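Local coordinates for protein cyclodipeptide synthase, BtCDPS (Bacillus thermoamylovorans, PDB 6ZTU) that probably makes cyclodipeptides by transferring aminoacyl groups, and here holds a hexanediol molecule in a pocket, at residues S53-E67 against L101-S114. Sequence-based numbering, arbitrary orientation.
With 0RE ((2S)-hexane-1,2-diol), chain B.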
loop_
_atom_site.group_PDB
_atom_site.type_symbol
_atom_site.label_atom_id
_atom_site.label_comp_id
_atom_site.label_asym_id
_atom_site.label_seq_id
_atom_site.Cartn_x
_atom_site.Cartn_y
_atom_site.Cartn_z
ATOM N N SER A 53 5.593 9.454 13.580
ATOM C CA SER A 53 5.198 10.623 14.356
ATOM C C SER A 53 6.405 11.440 14.787
ATOM O O SER A 53 6.298 12.658 14.960
ATOM C CB SER A 53 4.395 10.190 15.586
ATOM O OG SER A 53 3.197 9.531 15.225
ATOM N N LYS A 54 7.560 10.792 14.972
ATOM C CA LYS A 54 8.756 11.530 15.357
ATOM C C LYS A 54 9.398 12.228 14.173
ATOM O O LYS A 54 10.032 13.271 14.345
ATOM C CB LYS A 54 9.773 10.598 16.014
ATOM C CG LYS A 54 9.738 10.631 17.531
ATOM C CD LYS A 54 8.319 10.431 18.064
ATOM C CE LYS A 54 8.293 10.513 19.582
ATOM N NZ LYS A 54 9.523 9.892 20.151
ATOM N N ASN A 55 9.229 11.686 12.972
ATOM C CA ASN A 55 9.982 12.138 11.816
ATOM C C ASN A 55 9.206 13.072 10.898
ATOM O O ASN A 55 9.807 13.989 10.328
ATOM C CB ASN A 55 10.463 10.929 11.004
ATOM C CG ASN A 55 11.729 10.309 11.578
ATOM O OD1 ASN A 55 12.836 10.752 11.279
ATOM N ND2 ASN A 55 11.569 9.281 12.398
ATOM N N PHE A 56 7.902 12.879 10.731
ATOM C CA PHE A 56 7.165 13.558 9.676
ATOM C C PHE A 56 6.198 14.601 10.223
ATOM O O PHE A 56 5.649 14.451 11.315
ATOM C CB PHE A 56 6.388 12.543 8.830
ATOM C CG PHE A 56 7.269 11.708 7.959
ATOM C CD1 PHE A 56 7.858 10.552 8.450
ATOM C CD2 PHE A 56 7.545 12.104 6.663
ATOM C CE1 PHE A 56 8.690 9.787 7.646
ATOM C CE2 PHE A 56 8.370 11.349 5.858
ATOM C CZ PHE A 56 8.946 10.186 6.354
ATOM N N LYS A 57 5.976 15.648 9.422
ATOM C CA LYS A 57 5.013 16.682 9.797
ATOM C C LYS A 57 3.593 16.128 9.843
ATOM O O LYS A 57 2.814 16.463 10.744
ATOM C CB LYS A 57 5.098 17.852 8.818
ATOM C CG LYS A 57 6.425 18.582 8.847
ATOM C CD LYS A 57 6.396 19.775 7.907
ATOM C CE LYS A 57 7.803 20.226 7.544
ATOM N NZ LYS A 57 7.768 21.464 6.718
ATOM N N ASN A 58 3.246 15.271 8.889
ATOM C CA ASN A 58 1.906 14.725 8.756
ATOM C C ASN A 58 2.006 13.234 8.501
ATOM O O ASN A 58 2.875 12.794 7.742
ATOM C CB ASN A 58 1.151 15.385 7.600
ATOM C CG ASN A 58 1.103 16.887 7.729
ATOM O OD1 ASN A 58 0.254 17.424 8.435
ATOM N ND2 ASN A 58 2.014 17.572 7.049
ATOM N N VAL A 59 1.098 12.477 9.116
ATOM C CA VAL A 59 1.067 11.022 9.066
ATOM C C VAL A 59 -0.345 10.579 8.704
ATOM O O VAL A 59 -1.316 11.016 9.331
ATOM C CB VAL A 59 1.470 10.404 10.417
ATOM C CG1 VAL A 59 1.379 8.892 10.363
ATOM C CG2 VAL A 59 2.858 10.883 10.854
ATOM N N THR A 60 -0.454 9.691 7.719
ATOM C CA THR A 60 -1.713 9.067 7.335
ATOM C C THR A 60 -1.484 7.565 7.222
ATOM O O THR A 60 -0.399 7.119 6.837
ATOM C CB THR A 60 -2.231 9.627 5.996
ATOM O OG1 THR A 60 -2.341 11.054 6.082
ATOM C CG2 THR A 60 -3.599 9.030 5.631
ATOM N N VAL A 61 -2.505 6.788 7.576
ATOM C CA VAL A 61 -2.473 5.329 7.465
ATOM C C VAL A 61 -3.439 4.907 6.363
ATOM O O VAL A 61 -4.603 5.327 6.357
ATOM C CB VAL A 61 -2.848 4.671 8.809
ATOM C CG1 VAL A 61 -3.027 3.170 8.664
ATOM C CG2 VAL A 61 -1.795 4.991 9.858
ATOM N N LEU A 62 -2.966 4.066 5.438
ATOM C CA LEU A 62 -3.794 3.527 4.362
ATOM C C LEU A 62 -4.063 2.050 4.618
ATOM O O LEU A 62 -3.120 1.256 4.718
ATOM C CB LEU A 62 -3.110 3.690 3.003
ATOM C CG LEU A 62 -3.965 3.259 1.802
ATOM C CD1 LEU A 62 -5.144 4.229 1.572
ATOM C CD2 LEU A 62 -3.086 3.137 0.550
ATOM N N LEU A 63 -5.339 1.687 4.684
ATOM C CA LEU A 63 -5.796 0.313 4.849
ATOM C C LEU A 63 -6.442 -0.184 3.564
ATOM O O LEU A 63 -6.808 0.590 2.682
ATOM C CB LEU A 63 -6.808 0.214 5.995
ATOM C CG LEU A 63 -6.403 0.830 7.328
ATOM C CD1 LEU A 63 -7.509 0.580 8.362
ATOM C CD2 LEU A 63 -5.081 0.263 7.804
ATOM N N ALA A 64 -6.626 -1.501 3.482
ATOM C CA ALA A 64 -7.201 -2.088 2.278
ATOM C C ALA A 64 -8.690 -1.786 2.162
ATOM O O ALA A 64 -9.424 -1.791 3.157
ATOM C CB ALA A 64 -6.977 -3.601 2.270
ATOM N N GLY A 65 -9.126 -1.536 0.930
ATOM C CA GLY A 65 -10.516 -1.303 0.605
ATOM C C GLY A 65 -11.228 -2.585 0.212
ATOM O O GLY A 65 -10.772 -3.692 0.505
ATOM N N ASP A 66 -12.353 -2.414 -0.499
ATOM C CA ASP A 66 -13.288 -3.516 -0.739
ATOM C C ASP A 66 -12.625 -4.682 -1.452
ATOM O O ASP A 66 -12.948 -5.847 -1.188
ATOM C CB ASP A 66 -14.473 -3.031 -1.570
ATOM C CG ASP A 66 -15.205 -1.873 -0.927
ATOM O OD1 ASP A 66 -15.196 -1.776 0.316
ATOM O OD2 ASP A 66 -15.806 -1.074 -1.672
ATOM N N GLU A 67 -11.716 -4.394 -2.380
ATOM C CA GLU A 67 -11.137 -5.463 -3.184
ATOM C C GLU A 67 -10.234 -6.383 -2.388
ATOM O O GLU A 67 -9.703 -7.340 -2.967
ATOM C CB GLU A 67 -10.355 -4.867 -4.361
ATOM C CG GLU A 67 -11.218 -4.397 -5.522
ATOM C CD GLU A 67 -11.825 -3.015 -5.300
ATOM O OE1 GLU A 67 -11.498 -2.355 -4.289
ATOM O OE2 GLU A 67 -12.640 -2.585 -6.141
ATOM N N LEU A 101 -1.689 6.376 16.970
ATOM C CA LEU A 101 -1.842 7.778 16.610
ATOM C C LEU A 101 -2.258 8.598 17.826
ATOM O O LEU A 101 -1.655 9.636 18.127
ATOM C CB LEU A 101 -2.855 7.917 15.478
ATOM C CG LEU A 101 -2.323 7.453 14.115
ATOM C CD1 LEU A 101 -3.475 7.297 13.119
ATOM C CD2 LEU A 101 -1.262 8.410 13.587
ATOM N N ARG A 102 -3.265 8.117 18.559
ATOM C CA ARG A 102 -3.714 8.824 19.754
ATOM C C ARG A 102 -2.590 8.938 20.779
ATOM O O ARG A 102 -2.378 10.007 21.360
ATOM C CB ARG A 102 -4.927 8.111 20.352
ATOM C CG ARG A 102 -5.391 8.691 21.679
ATOM C CD ARG A 102 -6.821 8.271 21.996
ATOM N NE ARG A 102 -7.107 6.898 21.585
ATOM C CZ ARG A 102 -6.795 5.817 22.298
ATOM N NH1 ARG A 102 -6.177 5.940 23.465
ATOM N NH2 ARG A 102 -7.097 4.606 21.839
ATOM N N LYS A 103 -1.838 7.853 20.981
ATOM C CA LYS A 103 -0.697 7.878 21.890
ATOM C C LYS A 103 0.284 8.990 21.537
ATOM O O LYS A 103 0.886 9.604 22.428
ATOM C CB LYS A 103 0.002 6.517 21.866
ATOM C CG LYS A 103 1.209 6.398 22.773
ATOM C CD LYS A 103 1.841 5.018 22.643
ATOM C CE LYS A 103 2.624 4.885 21.344
ATOM N NZ LYS A 103 3.130 3.493 21.120
ATOM N N ASN A 104 0.459 9.271 20.245
ATOM C CA ASN A 104 1.386 10.297 19.790
ATOM C C ASN A 104 0.748 11.671 19.660
ATOM O O ASN A 104 1.387 12.581 19.122
ATOM C CB ASN A 104 1.986 9.903 18.436
ATOM C CG ASN A 104 3.027 8.822 18.557
ATOM O OD1 ASN A 104 4.209 9.117 18.721
ATOM N ND2 ASN A 104 2.607 7.562 18.440
ATOM N N GLY A 105 -0.492 11.843 20.105
ATOM C CA GLY A 105 -1.150 13.128 19.954
ATOM C C GLY A 105 -1.438 13.509 18.522
ATOM O O GLY A 105 -1.495 14.699 18.206
ATOM N N ARG A 106 -1.640 12.524 17.649
ATOM C CA ARG A 106 -1.829 12.732 16.220
ATOM C C ARG A 106 -3.294 12.589 15.831
ATOM O O ARG A 106 -4.042 11.815 16.435
ATOM C CB ARG A 106 -1.008 11.713 15.420
ATOM C CG ARG A 106 0.494 11.892 15.509
ATOM C CD ARG A 106 0.944 12.899 14.492
ATOM N NE ARG A 106 2.381 13.139 14.539
ATOM C CZ ARG A 106 3.031 13.868 13.642
ATOM N NH1 ARG A 106 2.359 14.429 12.648
ATOM N NH2 ARG A 106 4.336 14.055 13.748
ATOM N N GLU A 107 -3.685 13.309 14.779
ATOM C CA GLU A 107 -5.014 13.120 14.204
ATOM C C GLU A 107 -5.195 11.681 13.743
ATOM O O GLU A 107 -4.266 11.059 13.218
ATOM C CB GLU A 107 -5.221 14.062 13.019
ATOM C CG GLU A 107 -5.009 15.521 13.342
ATOM C CD GLU A 107 -6.281 16.324 13.190
ATOM O OE1 GLU A 107 -6.234 17.417 12.580
ATOM O OE2 GLU A 107 -7.331 15.845 13.676
ATOM N N ILE A 108 -6.405 11.159 13.928
ATOM C CA ILE A 108 -6.728 9.798 13.516
ATOM C C ILE A 108 -6.977 9.780 12.013
ATOM O O ILE A 108 -8.117 9.632 11.557
ATOM C CB ILE A 108 -7.932 9.257 14.303
ATOM C CG1 ILE A 108 -7.730 9.534 15.793
ATOM C CG2 ILE A 108 -8.086 7.756 14.088
ATOM C CD1 ILE A 108 -6.451 8.926 16.358
ATOM N N ASP A 109 -5.905 9.911 11.232
ATOM C CA ASP A 109 -6.009 10.049 9.783
ATOM C C ASP A 109 -5.808 8.671 9.157
ATOM O O ASP A 109 -4.698 8.295 8.786
ATOM C CB ASP A 109 -4.995 11.063 9.276
ATOM C CG ASP A 109 -5.489 11.820 8.069
ATOM O OD1 ASP A 109 -6.658 12.276 8.085
ATOM O OD2 ASP A 109 -4.713 11.954 7.100
ATOM N N ILE A 110 -6.902 7.917 9.047
ATOM C CA ILE A 110 -6.893 6.537 8.572
ATOM C C ILE A 110 -7.972 6.391 7.511
ATOM O O ILE A 110 -9.133 6.732 7.758
ATOM C CB ILE A 110 -7.151 5.531 9.711
ATOM C CG1 ILE A 110 -6.216 5.788 10.901
ATOM C CG2 ILE A 110 -7.045 4.085 9.191
ATOM C CD1 ILE A 110 -6.537 4.917 12.115
ATOM N N TYR A 111 -7.601 5.867 6.345
ATOM C CA TYR A 111 -8.531 5.655 5.241
ATOM C C TYR A 111 -8.281 4.281 4.631
ATOM O O TYR A 111 -7.193 3.718 4.774
ATOM C CB TYR A 111 -8.370 6.723 4.149
ATOM C CG TYR A 111 -8.394 8.118 4.704
ATOM C CD1 TYR A 111 -7.228 8.750 5.115
ATOM C CD2 TYR A 111 -9.595 8.791 4.853
ATOM C CE1 TYR A 111 -7.263 10.024 5.654
ATOM C CE2 TYR A 111 -9.636 10.058 5.386
ATOM C CZ TYR A 111 -8.473 10.667 5.787
ATOM O OH TYR A 111 -8.530 11.937 6.321
ATOM N N THR A 112 -9.299 3.741 3.961
ATOM C CA THR A 112 -9.088 2.624 3.044
ATOM C C THR A 112 -8.967 3.158 1.623
ATOM O O THR A 112 -9.399 4.279 1.314
ATOM C CB THR A 112 -10.218 1.580 3.094
ATOM O OG1 THR A 112 -11.303 1.991 2.248
ATOM C CG2 THR A 112 -10.722 1.360 4.507
ATOM N N PHE A 113 -8.391 2.339 0.738
ATOM C CA PHE A 113 -8.300 2.854 -0.624
ATOM C C PHE A 113 -9.644 2.874 -1.349
ATOM O O PHE A 113 -9.686 3.294 -2.507
ATOM C CB PHE A 113 -7.219 2.109 -1.451
ATOM C CG PHE A 113 -7.404 0.605 -1.616
ATOM C CD1 PHE A 113 -8.499 0.080 -2.295
ATOM C CD2 PHE A 113 -6.419 -0.266 -1.186
ATOM C CE1 PHE A 113 -8.636 -1.300 -2.479
ATOM C CE2 PHE A 113 -6.538 -1.650 -1.375
ATOM C CZ PHE A 113 -7.650 -2.159 -2.024
ATOM N N SER A 114 -10.741 2.475 -0.701
ATOM C CA SER A 114 -12.082 2.627 -1.252
ATOM C C SER A 114 -12.776 3.913 -0.813
ATOM O O SER A 114 -13.934 4.130 -1.188
ATOM C CB SER A 114 -12.958 1.438 -0.856
ATOM O OG SER A 114 -12.463 0.237 -1.424
HETATM O O01 0RE B . 0.493 -2.880 -1.047
HETATM C C02 0RE B . 1.078 -2.754 0.211
HETATM C C03 0RE B . 0.904 -1.315 0.686
HETATM O O04 0RE B . 1.861 -0.499 0.067
HETATM C C05 0RE B . -0.506 -0.854 0.339
HETATM C C06 0RE B . -1.532 -1.737 1.047
HETATM C C07 0RE B . -2.921 -1.340 0.561
HETATM C C08 0RE B . -3.633 -0.720 1.749
HETATM O O HOH W 1 -1.953 11.850 11.961
HETATM O O HOH W 2 -2.023 13.782 8.179
HETATM O O HOH W 3 -0.382 13.948 11.506
HETATM O O HOH W 4 -13.708 0.221 2.690
HETATM O O HOH W 5 -12.485 0.169 -4.009
#
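Val61 and Ile110 lie side by side where strand 110-112 forms one edge of the Rossmann-like sheet of cyclodipeptide synthases, paired in parallel with strand 58-63; the contact is a worked example of a short parallel ladder flanked at both ends by side-chain contacts. Val61 N meets Asp109 O at 2.9 Å, Val61 O takes Tyr111 N, and Leu63 N continues to Tyr111 O. On the Val61 face, Leu63 CD1 crosses to Ile110 CG2 at 3.6 Å. On the other, Thr60 CG2 abuts the edge of the Tyr111 ring, while Thr60 OG1 donates to the anti lone pair of Asp109 OD2; Tyr111 OH meets OD1 of the same carboxylate from above its plane.

Before the strands, the bent Arg106 chain (chi2 -85°) reaches the last turn of helix 42-55 and the loop after it. Its NH2 binds Ser53 O and Phe56 O, NH1 binds Lys57 O, and Val59 CG2 rests over one guanidinium face, toward its rim.

Beyond them, Phe113 CG stands between its backbone N and carbonyl carbon (chi1 60°), laying the ring against the loop beside the hexanediol pocket. Gly65 N sits over the centre of the Phe113 ring, 3.2 Å above its plane, and Ser114 OG accepts from Asp66 N at 2.8 Å, N-H...O angle 164°.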